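Long-range contacts in flagellar brake protein YcgR (Klebsiella pneumoniae, PDB 5KEC), which probably activates transcription of type 3 fimbriae genes in response to c-di-GMP, which it binds with a PilZ-type domain and its neighbouring N-terminal domain: residues F48-I59 against V90-P101; H119-G127 against A168-E177. All blocks are in the same frame, centred on the assembly; numbering follows the deposited sequence.

Interaction 1 (F48-I59 against V90-P101)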
loop_
_atom_site.group_PDB
_atom_site.type_symbol
_atom_site.label_atom_id
_atom_site.label_comp_id
_atom_site.label_asym_id
_atom_site.label_seq_id
_atom_site.Cartn_x
_atom_site.Cartn_y
_atom_site.Cartn_z
ATOM N N PHE B 48 -10.591 -10.703 -21.902
ATOM C CA PHE B 48 -11.607 -11.252 -21.014
ATOM C C PHE B 48 -11.091 -11.572 -19.612
ATOM O O PHE B 48 -11.867 -11.634 -18.659
ATOM C CB PHE B 48 -12.250 -12.489 -21.647
ATOM C CG PHE B 48 -11.277 -13.602 -21.933
ATOM C CD1 PHE B 48 -11.165 -14.683 -21.069
ATOM C CD2 PHE B 48 -10.475 -13.568 -23.064
ATOM C CE1 PHE B 48 -10.273 -15.710 -21.327
ATOM C CE2 PHE B 48 -9.580 -14.592 -23.329
ATOM C CZ PHE B 48 -9.480 -15.666 -22.456
ATOM N N ALA B 49 -9.783 -11.759 -19.479
ATOM C CA ALA B 49 -9.222 -12.230 -18.215
ATOM C C ALA B 49 -8.146 -11.322 -17.615
ATOM O O ALA B 49 -7.866 -11.399 -16.416
ATOM C CB ALA B 49 -8.679 -13.641 -18.386
ATOM N N GLU B 50 -7.548 -10.466 -18.441
ATOM C CA GLU B 50 -6.378 -9.699 -18.022
ATOM C C GLU B 50 -6.329 -8.304 -18.641
ATOM O O GLU B 50 -6.963 -8.042 -19.657
ATOM C CB GLU B 50 -5.098 -10.457 -18.386
ATOM C CG GLU B 50 -4.901 -11.757 -17.627
ATOM C CD GLU B 50 -3.787 -12.613 -18.203
ATOM O OE1 GLU B 50 -3.482 -12.467 -19.409
ATOM O OE2 GLU B 50 -3.221 -13.433 -17.446
ATOM N N PHE B 51 -5.589 -7.406 -18.003
ATOM C CA PHE B 51 -5.286 -6.114 -18.604
ATOM C C PHE B 51 -3.788 -5.904 -18.564
ATOM O O PHE B 51 -3.112 -6.413 -17.674
ATOM C CB PHE B 51 -6.007 -4.971 -17.885
ATOM C CG PHE B 51 -5.479 -4.682 -16.508
ATOM C CD1 PHE B 51 -4.449 -3.770 -16.325
ATOM C CD2 PHE B 51 -6.021 -5.314 -15.396
ATOM C CE1 PHE B 51 -3.962 -3.493 -15.052
ATOM C CE2 PHE B 51 -5.542 -5.047 -14.118
ATOM C CZ PHE B 51 -4.506 -4.138 -13.947
ATOM N N HIS B 52 -3.266 -5.155 -19.529
ATOM C CA HIS B 52 -1.827 -4.946 -19.618
ATOM C C HIS B 52 -1.442 -3.507 -19.374
ATOM O O HIS B 52 -2.195 -2.592 -19.683
ATOM C CB HIS B 52 -1.313 -5.342 -20.999
ATOM C CG HIS B 52 -1.455 -6.795 -21.297
ATOM N ND1 HIS B 52 -0.832 -7.397 -22.369
ATOM C CD2 HIS B 52 -2.145 -7.770 -20.663
ATOM C CE1 HIS B 52 -1.139 -8.683 -22.385
ATOM N NE2 HIS B 52 -1.935 -8.935 -21.360
ATOM N N ILE B 53 -0.250 -3.322 -18.823
ATOM C CA ILE B 53 0.400 -2.025 -18.816
ATOM C C ILE B 53 1.862 -2.253 -19.171
ATOM O O ILE B 53 2.357 -3.377 -19.083
ATOM C CB ILE B 53 0.272 -1.327 -17.453
ATOM C CG1 ILE B 53 0.869 -2.193 -16.348
ATOM C CG2 ILE B 53 -1.194 -0.987 -17.151
ATOM C CD1 ILE B 53 2.295 -1.833 -16.004
ATOM N N GLN B 54 2.546 -1.192 -19.584
ATOM C CA GLN B 54 3.947 -1.287 -19.964
ATOM C C GLN B 54 4.749 -0.227 -19.245
ATOM O O GLN B 54 4.322 0.926 -19.136
ATOM C CB GLN B 54 4.106 -1.138 -21.484
ATOM C CG GLN B 54 3.444 -2.260 -22.292
ATOM C CD GLN B 54 3.328 -1.922 -23.770
ATOM O OE1 GLN B 54 4.075 -1.094 -24.283
ATOM N NE2 GLN B 54 2.378 -2.549 -24.454
ATOM N N THR B 55 5.916 -0.620 -18.751
ATOM C CA THR B 55 6.768 0.283 -18.001
ATOM C C THR B 55 8.156 -0.320 -17.843
ATOM O O THR B 55 8.313 -1.536 -17.840
ATOM C CB THR B 55 6.178 0.566 -16.607
ATOM O OG1 THR B 55 7.089 1.372 -15.852
ATOM C CG2 THR B 55 5.933 -0.733 -15.863
ATOM N N HIS B 56 9.166 0.530 -17.719
ATOM C CA HIS B 56 10.520 0.040 -17.495
ATOM C C HIS B 56 10.752 -0.318 -16.029
ATOM O O HIS B 56 11.717 -1.004 -15.699
ATOM C CB HIS B 56 11.560 1.059 -17.977
ATOM C CG HIS B 56 11.754 1.065 -19.462
ATOM N ND1 HIS B 56 10.992 1.840 -20.311
ATOM C CD2 HIS B 56 12.618 0.384 -20.252
ATOM C CE1 HIS B 56 11.381 1.640 -21.557
ATOM N NE2 HIS B 56 12.368 0.760 -21.549
ATOM N N ARG B 57 9.860 0.137 -15.154
ATOM C CA ARG B 57 10.012 -0.092 -13.720
ATOM C C ARG B 57 9.780 -1.556 -13.340
ATOM O O ARG B 57 9.037 -2.277 -14.011
ATOM C CB ARG B 57 9.052 0.798 -12.928
ATOM C CG ARG B 57 8.795 2.156 -13.556
ATOM C CD ARG B 57 9.998 3.070 -13.457
ATOM N NE ARG B 57 10.253 3.487 -12.083
ATOM C CZ ARG B 57 10.872 4.615 -11.751
ATOM N NH1 ARG B 57 11.293 5.448 -12.694
ATOM N NH2 ARG B 57 11.063 4.914 -10.474
ATOM N N LYS B 58 10.425 -1.989 -12.263
ATOM C CA LYS B 58 10.177 -3.318 -11.717
ATOM C C LYS B 58 9.039 -3.229 -10.707
ATOM O O LYS B 58 9.057 -2.385 -9.810
ATOM C CB LYS B 58 11.431 -3.886 -11.040
ATOM C CG LYS B 58 12.543 -4.334 -11.989
ATOM C CD LYS B 58 13.297 -3.153 -12.583
ATOM C CE LYS B 58 14.716 -3.548 -12.979
ATOM N NZ LYS B 58 14.744 -4.721 -13.899
ATOM N N ILE B 59 8.049 -4.097 -10.864
ATOM C CA ILE B 59 6.902 -4.116 -9.969
ATOM C C ILE B 59 6.834 -5.467 -9.273
ATOM O O ILE B 59 6.839 -6.504 -9.935
ATOM C CB ILE B 59 5.593 -3.874 -10.739
ATOM C CG1 ILE B 59 5.688 -2.583 -11.553
ATOM C CG2 ILE B 59 4.404 -3.821 -9.788
ATOM C CD1 ILE B 59 4.561 -2.413 -12.554
ATOM N N VAL B 90 9.415 -2.429 -26.993
ATOM C CA VAL B 90 9.250 -1.015 -27.309
ATOM C C VAL B 90 10.266 -0.249 -26.483
ATOM O O VAL B 90 10.041 0.003 -25.298
ATOM C CB VAL B 90 7.844 -0.499 -26.965
ATOM C CG1 VAL B 90 7.535 0.750 -27.768
ATOM C CG2 VAL B 90 6.803 -1.567 -27.231
ATOM N N ASP B 91 11.384 0.112 -27.106
ATOM C CA ASP B 91 12.507 0.658 -26.360
ATOM C C ASP B 91 12.848 -0.398 -25.320
ATOM O O ASP B 91 13.269 -0.091 -24.204
ATOM C CB ASP B 91 12.116 1.982 -25.698
ATOM C CG ASP B 91 13.296 2.693 -25.071
ATOM O OD1 ASP B 91 13.081 3.451 -24.101
ATOM O OD2 ASP B 91 14.436 2.496 -25.547
ATOM N N LYS B 92 12.648 -1.654 -25.716
ATOM C CA LYS B 92 12.723 -2.801 -24.818
ATOM C C LYS B 92 12.141 -2.514 -23.437
ATOM O O LYS B 92 12.869 -2.426 -22.447
ATOM C CB LYS B 92 14.151 -3.341 -24.720
ATOM C CG LYS B 92 14.372 -4.590 -25.561
ATOM C CD LYS B 92 13.292 -5.625 -25.269
ATOM C CE LYS B 92 13.482 -6.893 -26.088
ATOM N NZ LYS B 92 13.333 -6.648 -27.548
ATOM N N GLY B 93 10.820 -2.369 -23.388
ATOM C CA GLY B 93 10.115 -2.147 -22.141
ATOM C C GLY B 93 9.501 -3.436 -21.637
ATOM O O GLY B 93 9.545 -4.463 -22.315
ATOM N N ILE B 94 8.931 -3.390 -20.439
ATOM C CA ILE B 94 8.297 -4.565 -19.862
ATOM C C ILE B 94 6.786 -4.503 -20.003
ATOM O O ILE B 94 6.156 -3.525 -19.607
ATOM C CB ILE B 94 8.637 -4.725 -18.373
ATOM C CG1 ILE B 94 10.148 -4.869 -18.188
ATOM C CG2 ILE B 94 7.903 -5.922 -17.797
ATOM C CD1 ILE B 94 10.668 -4.246 -16.905
ATOM N N ARG B 95 6.217 -5.552 -20.579
ATOM C CA ARG B 95 4.775 -5.704 -20.656
ATOM C C ARG B 95 4.308 -6.542 -19.475
ATOM O O ARG B 95 4.671 -7.711 -19.352
ATOM C CB ARG B 95 4.378 -6.374 -21.972
ATOM C CG ARG B 95 2.883 -6.572 -22.143
ATOM C CD ARG B 95 2.542 -7.094 -23.536
ATOM N NE ARG B 95 2.866 -8.510 -23.706
ATOM C CZ ARG B 95 3.983 -8.963 -24.270
ATOM N NH1 ARG B 95 4.895 -8.113 -24.725
ATOM N NH2 ARG B 95 4.187 -10.271 -24.380
ATOM N N TYR B 96 3.525 -5.926 -18.595
ATOM C CA TYR B 96 2.946 -6.614 -17.449
ATOM C C TYR B 96 1.502 -7.002 -17.727
ATOM O O TYR B 96 0.717 -6.190 -18.221
ATOM C CB TYR B 96 2.964 -5.710 -16.217
ATOM C CG TYR B 96 4.335 -5.429 -15.656
ATOM C CD1 TYR B 96 5.028 -4.279 -16.007
ATOM C CD2 TYR B 96 4.932 -6.307 -14.760
ATOM C CE1 TYR B 96 6.274 -4.015 -15.485
ATOM C CE2 TYR B 96 6.183 -6.051 -14.235
ATOM C CZ TYR B 96 6.848 -4.900 -14.603
ATOM O OH TYR B 96 8.089 -4.637 -14.084
ATOM N N ALA B 97 1.145 -8.236 -17.395
ATOM C CA ALA B 97 -0.244 -8.657 -17.468
ATOM C C ALA B 97 -0.785 -8.873 -16.059
ATOM O O ALA B 97 -0.188 -9.589 -15.256
ATOM C CB ALA B 97 -0.384 -9.920 -18.301
ATOM N N PHE B 98 -1.908 -8.231 -15.760
ATOM C CA PHE B 98 -2.554 -8.354 -14.462
ATOM C C PHE B 98 -3.916 -9.004 -14.659
ATOM O O PHE B 98 -4.562 -8.795 -15.680
ATOM C CB PHE B 98 -2.739 -6.970 -13.821
ATOM C CG PHE B 98 -1.455 -6.310 -13.392
ATOM C CD1 PHE B 98 -0.968 -6.486 -12.106
ATOM C CD2 PHE B 98 -0.752 -5.495 -14.264
ATOM C CE1 PHE B 98 0.205 -5.880 -11.704
ATOM C CE2 PHE B 98 0.422 -4.889 -13.874
ATOM C CZ PHE B 98 0.903 -5.080 -12.589
ATOM N N SER B 99 -4.350 -9.804 -13.694
ATOM C CA SER B 99 -5.697 -10.352 -13.749
ATOM C C SER B 99 -6.692 -9.216 -13.591
ATOM O O SER B 99 -6.460 -8.295 -12.812
ATOM C CB SER B 99 -5.916 -11.388 -12.646
ATOM O OG SER B 99 -5.376 -12.645 -13.012
ATOM N N LEU B 100 -7.792 -9.269 -14.330
ATOM C CA LEU B 100 -8.828 -8.264 -14.161
ATOM C C LEU B 100 -9.305 -8.309 -12.722
ATOM O O LEU B 100 -9.433 -9.385 -12.141
ATOM C CB LEU B 100 -9.994 -8.499 -15.122
ATOM C CG LEU B 100 -9.823 -7.974 -16.552
ATOM C CD1 LEU B 100 -10.989 -8.416 -17.420
ATOM C CD2 LEU B 100 -9.687 -6.450 -16.568
ATOM N N PRO B 101 -9.552 -7.137 -12.136
ATOM C CA PRO B 101 -10.049 -7.089 -10.761
ATOM C C PRO B 101 -11.439 -7.698 -10.711
ATOM O O PRO B 101 -12.159 -7.678 -11.712
ATOM C CB PRO B 101 -10.119 -5.589 -10.471
ATOM C CG PRO B 101 -10.312 -4.961 -11.818
ATOM C CD PRO B 101 -9.502 -5.801 -12.757
#
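Tyr96 reaches from strand 94-99 past the end of strand 50-55, where its hydroxyl makes two bonds with the backbone of the segment 48-59. Tyr96 OH donates to Arg57 O over a short 2.5 Å, on a lone pair of the carbonyl, and accepts a longer, bent bond from Ile59 N at 3.3 Å. A tyrosine suits the place because its one oxygen serves a carbonyl and an amide of the turning chain while its ring stays among apolar groups: Ile59 CD1 lies over one face, Ile94 CG2 of its own strand over the other. Thr55 OG1, set anti to the backbone N (chi1 175°), accepts from Arg57 N in an ST turn, while its CG2 meets Tyr96 CE1 at 3.3 Å. The two strands are antiparallel neighbours in the curled sheet of the YcgR-like N-terminal domain, with strands 37-46 and 74-87 on their outer edges. Phe51 with Phe98, Ile53 with Tyr96 and Thr55 with Ile94 are the hydrogen-bonded pairs, each supplying two N-H...O bonds; the bond from Ile94 N to Thr55 O, at 3.3 Å, is the longest of them. Beyond Phe51 and Phe98, Leu100 N donates to Ala49 O (3.0 Å). Inward, Phe98 CB rides over the face of the Phe51 ring, 3.7 Å from its centroid, the near-parallel rings slid so far that they barely overlap. Glu50 is satisfied by a hydrogen bond with Thr83 and a salt bridge to Lys84; Arg95, on the face with His52 and Gln54, forms a salt bridge with Asp86. Toward the poorly ordered loop, His56 NE2 donates to Asp91 O (2.9 Å), which lies in the imidazole plane, and Gly93 CA makes a CH-pi contact over the ring's face.

Interaction 2 (H119-G127 against A168-E177)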
loop_
_atom_site.group_PDB
_atom_site.type_symbol
_atom_site.label_atom_id
_atom_site.label_comp_id
_atom_site.label_asym_id
_atom_site.label_seq_id
_atom_site.Cartn_x
_atom_site.Cartn_y
_atom_site.Cartn_z
ATOM N N HIS B 119 1.056 11.042 14.568
ATOM C CA HIS B 119 0.209 11.041 15.761
ATOM C C HIS B 119 0.965 11.399 17.040
ATOM O O HIS B 119 2.178 11.596 17.025
ATOM C CB HIS B 119 -0.489 9.686 15.916
ATOM C CG HIS B 119 0.458 8.533 16.052
ATOM N ND1 HIS B 119 0.982 8.143 17.267
ATOM C CD2 HIS B 119 0.984 7.696 15.128
ATOM C CE1 HIS B 119 1.784 7.109 17.084
ATOM N NE2 HIS B 119 1.804 6.818 15.795
ATOM N N GLU B 120 0.239 11.485 18.151
ATOM C CA GLU B 120 0.840 11.838 19.438
ATOM C C GLU B 120 0.901 10.650 20.406
ATOM O O GLU B 120 1.617 10.688 21.411
ATOM C CB GLU B 120 0.088 13.017 20.072
ATOM C CG GLU B 120 0.612 13.440 21.439
ATOM C CD GLU B 120 -0.143 12.788 22.584
ATOM O OE1 GLU B 120 -1.391 12.836 22.571
ATOM O OE2 GLU B 120 0.506 12.223 23.491
ATOM N N HIS B 121 0.158 9.595 20.087
ATOM C CA HIS B 121 0.056 8.423 20.954
ATOM C C HIS B 121 1.393 7.742 21.268
ATOM O O HIS B 121 2.355 7.842 20.508
ATOM C CB HIS B 121 -0.927 7.409 20.362
ATOM C CG HIS B 121 -2.363 7.801 20.513
ATOM N ND1 HIS B 121 -3.133 7.409 21.588
ATOM C CD2 HIS B 121 -3.173 8.549 19.725
ATOM C CE1 HIS B 121 -4.354 7.899 21.456
ATOM N NE2 HIS B 121 -4.404 8.593 20.333
ATOM N N ASP B 122 1.425 7.049 22.404
ATOM C CA ASP B 122 2.599 6.311 22.864
ATOM C C ASP B 122 2.604 4.900 22.277
ATOM O O ASP B 122 2.398 3.930 22.995
ATOM C CB ASP B 122 2.570 6.208 24.392
ATOM C CG ASP B 122 3.750 6.893 25.054
ATOM O OD1 ASP B 122 4.497 7.619 24.363
ATOM O OD2 ASP B 122 3.921 6.712 26.278
ATOM N N PHE B 123 2.827 4.789 20.974
ATOM C CA PHE B 123 2.796 3.494 20.310
ATOM C C PHE B 123 4.217 3.013 20.069
ATOM O O PHE B 123 5.074 3.790 19.661
ATOM C CB PHE B 123 2.054 3.587 18.974
ATOM C CG PHE B 123 0.587 3.922 19.100
ATOM C CD1 PHE B 123 -0.073 3.807 20.314
ATOM C CD2 PHE B 123 -0.132 4.345 17.991
ATOM C CE1 PHE B 123 -1.426 4.103 20.419
ATOM C CE2 PHE B 123 -1.482 4.649 18.087
ATOM C CZ PHE B 123 -2.133 4.525 19.302
ATOM N N TYR B 124 4.463 1.730 20.319
ATOM C CA TYR B 124 5.793 1.158 20.129
ATOM C C TYR B 124 5.671 -0.189 19.428
ATOM O O TYR B 124 4.578 -0.758 19.343
ATOM C CB TYR B 124 6.511 0.982 21.477
ATOM C CG TYR B 124 6.814 2.272 22.208
ATOM C CD1 TYR B 124 8.022 2.933 22.023
ATOM C CD2 TYR B 124 5.890 2.831 23.091
ATOM C CE1 TYR B 124 8.303 4.117 22.691
ATOM C CE2 TYR B 124 6.161 4.015 23.762
ATOM C CZ TYR B 124 7.369 4.654 23.558
ATOM O OH TYR B 124 7.649 5.828 24.224
ATOM N N CYS B 125 6.788 -0.687 18.910
ATOM C CA CYS B 125 6.841 -2.034 18.355
ATOM C C CYS B 125 8.017 -2.779 18.967
ATOM O O CYS B 125 9.163 -2.320 18.889
ATOM C CB CYS B 125 6.993 -1.995 16.838
ATOM S SG CYS B 125 7.234 -3.622 16.091
ATOM N N ARG B 126 7.739 -3.923 19.582
ATOM C CA ARG B 126 8.791 -4.684 20.236
ATOM C C ARG B 126 8.813 -6.090 19.671
ATOM O O ARG B 126 7.860 -6.519 19.026
ATOM C CB ARG B 126 8.568 -4.736 21.751
ATOM C CG ARG B 126 7.611 -5.834 22.185
ATOM C CD ARG B 126 7.317 -5.757 23.674
ATOM N NE ARG B 126 5.996 -6.296 23.988
ATOM C CZ ARG B 126 5.777 -7.512 24.472
ATOM N NH1 ARG B 126 6.798 -8.325 24.709
ATOM N NH2 ARG B 126 4.537 -7.916 24.724
ATOM N N GLY B 127 9.902 -6.804 19.926
ATOM C CA GLY B 127 10.083 -8.139 19.388
ATOM C C GLY B 127 11.536 -8.560 19.485
ATOM O O GLY B 127 12.351 -7.876 20.104
ATOM N N ALA B 168 6.399 -9.617 15.442
ATOM C CA ALA B 168 6.578 -8.282 16.001
ATOM C C ALA B 168 5.294 -7.899 16.716
ATOM O O ALA B 168 4.209 -8.277 16.284
ATOM C CB ALA B 168 6.878 -7.282 14.901
ATOM N N VAL B 169 5.407 -7.152 17.807
ATOM C CA VAL B 169 4.221 -6.793 18.574
ATOM C C VAL B 169 3.996 -5.288 18.593
ATOM O O VAL B 169 4.860 -4.525 19.034
ATOM C CB VAL B 169 4.276 -7.326 20.020
ATOM C CG1 VAL B 169 2.980 -6.993 20.755
ATOM C CG2 VAL B 169 4.529 -8.835 20.021
ATOM N N LEU B 170 2.829 -4.866 18.116
ATOM C CA LEU B 170 2.444 -3.462 18.179
ATOM C C LEU B 170 1.867 -3.140 19.551
ATOM O O LEU B 170 0.791 -3.609 19.905
ATOM C CB LEU B 170 1.418 -3.153 17.089
ATOM C CG LEU B 170 1.799 -3.659 15.699
ATOM C CD1 LEU B 170 0.702 -3.341 14.705
ATOM C CD2 LEU B 170 3.144 -3.074 15.253
ATOM N N MET B 171 2.606 -2.370 20.339
ATOM C CA MET B 171 2.112 -1.888 21.620
ATOM C C MET B 171 1.332 -0.598 21.378
ATOM O O MET B 171 1.921 0.454 21.120
ATOM C CB MET B 171 3.280 -1.626 22.563
ATOM C CG MET B 171 4.154 -2.855 22.814
ATOM S SD MET B 171 5.736 -2.458 23.592
ATOM C CE MET B 171 5.214 -1.709 25.132
ATOM N N LEU B 172 0.007 -0.672 21.456
ATOM C CA LEU B 172 -0.819 0.468 21.067
ATOM C C LEU B 172 -1.585 1.082 22.236
ATOM O O LEU B 172 -2.744 1.469 22.100
ATOM C CB LEU B 172 -1.772 0.073 19.935
ATOM C CG LEU B 172 -1.078 -0.546 18.713
ATOM C CD1 LEU B 172 -2.071 -1.252 17.786
ATOM C CD2 LEU B 172 -0.277 0.513 17.955
ATOM N N ALA B 173 -0.920 1.181 23.380
ATOM C CA ALA B 173 -1.494 1.846 24.547
ATOM C C ALA B 173 -2.925 1.382 24.806
ATOM O O ALA B 173 -3.176 0.187 25.018
ATOM C CB ALA B 173 -1.445 3.367 24.372
ATOM N N GLU B 174 -3.862 2.327 24.775
ATOM C CA GLU B 174 -5.250 2.043 25.143
ATOM C C GLU B 174 -5.896 0.969 24.271
ATOM O O GLU B 174 -6.906 0.382 24.655
ATOM C CB GLU B 174 -6.104 3.318 25.085
ATOM C CG GLU B 174 -5.346 4.609 25.341
ATOM C CD GLU B 174 -5.148 5.426 24.077
ATOM O OE1 GLU B 174 -6.068 6.189 23.704
ATOM O OE2 GLU B 174 -4.071 5.307 23.455
ATOM N N TYR B 175 -5.327 0.721 23.095
ATOM C CA TYR B 175 -5.935 -0.207 22.145
ATOM C C TYR B 175 -5.447 -1.633 22.316
ATOM O O TYR B 175 -5.909 -2.534 21.619
ATOM C CB TYR B 175 -5.707 0.261 20.709
ATOM C CG TYR B 175 -6.295 1.626 20.432
ATOM C CD1 TYR B 175 -7.598 1.757 19.974
ATOM C CD2 TYR B 175 -5.546 2.785 20.635
ATOM C CE1 TYR B 175 -8.144 3.005 19.719
ATOM C CE2 TYR B 175 -6.086 4.041 20.387
ATOM C CZ TYR B 175 -7.385 4.140 19.926
ATOM O OH TYR B 175 -7.931 5.376 19.669
ATOM N N GLY B 176 -4.519 -1.836 23.248
ATOM C CA GLY B 176 -3.996 -3.164 23.515
ATOM C C GLY B 176 -2.771 -3.493 22.681
ATOM O O GLY B 176 -2.003 -2.610 22.288
ATOM N N GLU B 177 -2.587 -4.777 22.411
ATOM C CA GLU B 177 -1.433 -5.234 21.659
ATOM C C GLU B 177 -1.863 -6.053 20.461
ATOM O O GLU B 177 -2.914 -6.696 20.470
ATOM C CB GLU B 177 -0.479 -6.028 22.560
ATOM C CG GLU B 177 0.105 -5.186 23.676
ATOM C CD GLU B 177 1.212 -5.879 24.436
ATOM O OE1 GLU B 177 1.141 -7.113 24.611
ATOM O OE2 GLU B 177 2.156 -5.182 24.862
#
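Met171 N donates to Tyr124 O over 2.7 Å, and Tyr124 N returns a bond to Met171 O at 3.0 Å, so each residue uses both its amide and its carbonyl. Met171 O also receives a CA-H...O contact from Phe123. One step of two residues along, Arg126 and Val169 form a second hydrogen-bonded pair, the bond from Val169 N to Arg126 O measuring 2.8 Å. Between these pairs Cys125 faces Leu170, its small thiol fitting against the methyl of Ala168 on the buried side of the sheet. These strands belong to the antiparallel barrel of the PilZ-type domain: 124-127 also pairs with strand 134-142, which runs into the D-x-S-x-x-G element containing Asp141, Ser143 and Gly146 of the c-di-GMP site, and 168-171 continues through a hairpin turn into strand 177-193. On the outer face, Arg126 CG sits between the backbone N and the carbonyl carbon (chi1 84°), from where the extended chain runs across the thioether of Met171, CD to SD 3.7 Å, with the sulfur near the guanidinium plane. Its NH2 ends in a long, weak salt bridge to Glu177 OE1 (3.5 Å), the carboxylate lying at the guanidinium edge with the two planes 35° apart. Next to Tyr124, Phe123 turns its ring toward the hairpin. Leu172 CD2 packs on one face, 4.0 Å from the centroid, and His121 CB of its own segment on the other, while Tyr175 CD2 approaches CZ obliquely; a phenyl ring suits the place because both its faces are met by aliphatic carbons. His121, itself poorly ordered, makes a weak hydrogen bond from ND1 to Glu174 OE2 (3.0 Å), ring and carboxylate almost coplanar. Tyr175 OH is hydrogen-bonded to Asp226, tying the turn to helix 214-234.

The two contacts share no secondary-structure element and lie on opposite sides of the chain's centre, their centres about 39 Å apart: interaction 1 is within the N-terminal YcgR-like domain, interaction 2 within the PilZ-type domain. Each joins antiparallel strands and is only partly buried. The longer ladder of interaction 1 has an aromatic inner face, and its polar side chains bond chiefly to backbone carbonyls and amides of turns or to strand 74-87. In interaction 2 the ladder is shorter; weak ionic or polar side-chain pairs lie at its surface, and its buried side runs from Cys125, Ala168 and Leu170 in the strands to Phe123 and Leu172 near the hairpin, where helix 214-234 packs.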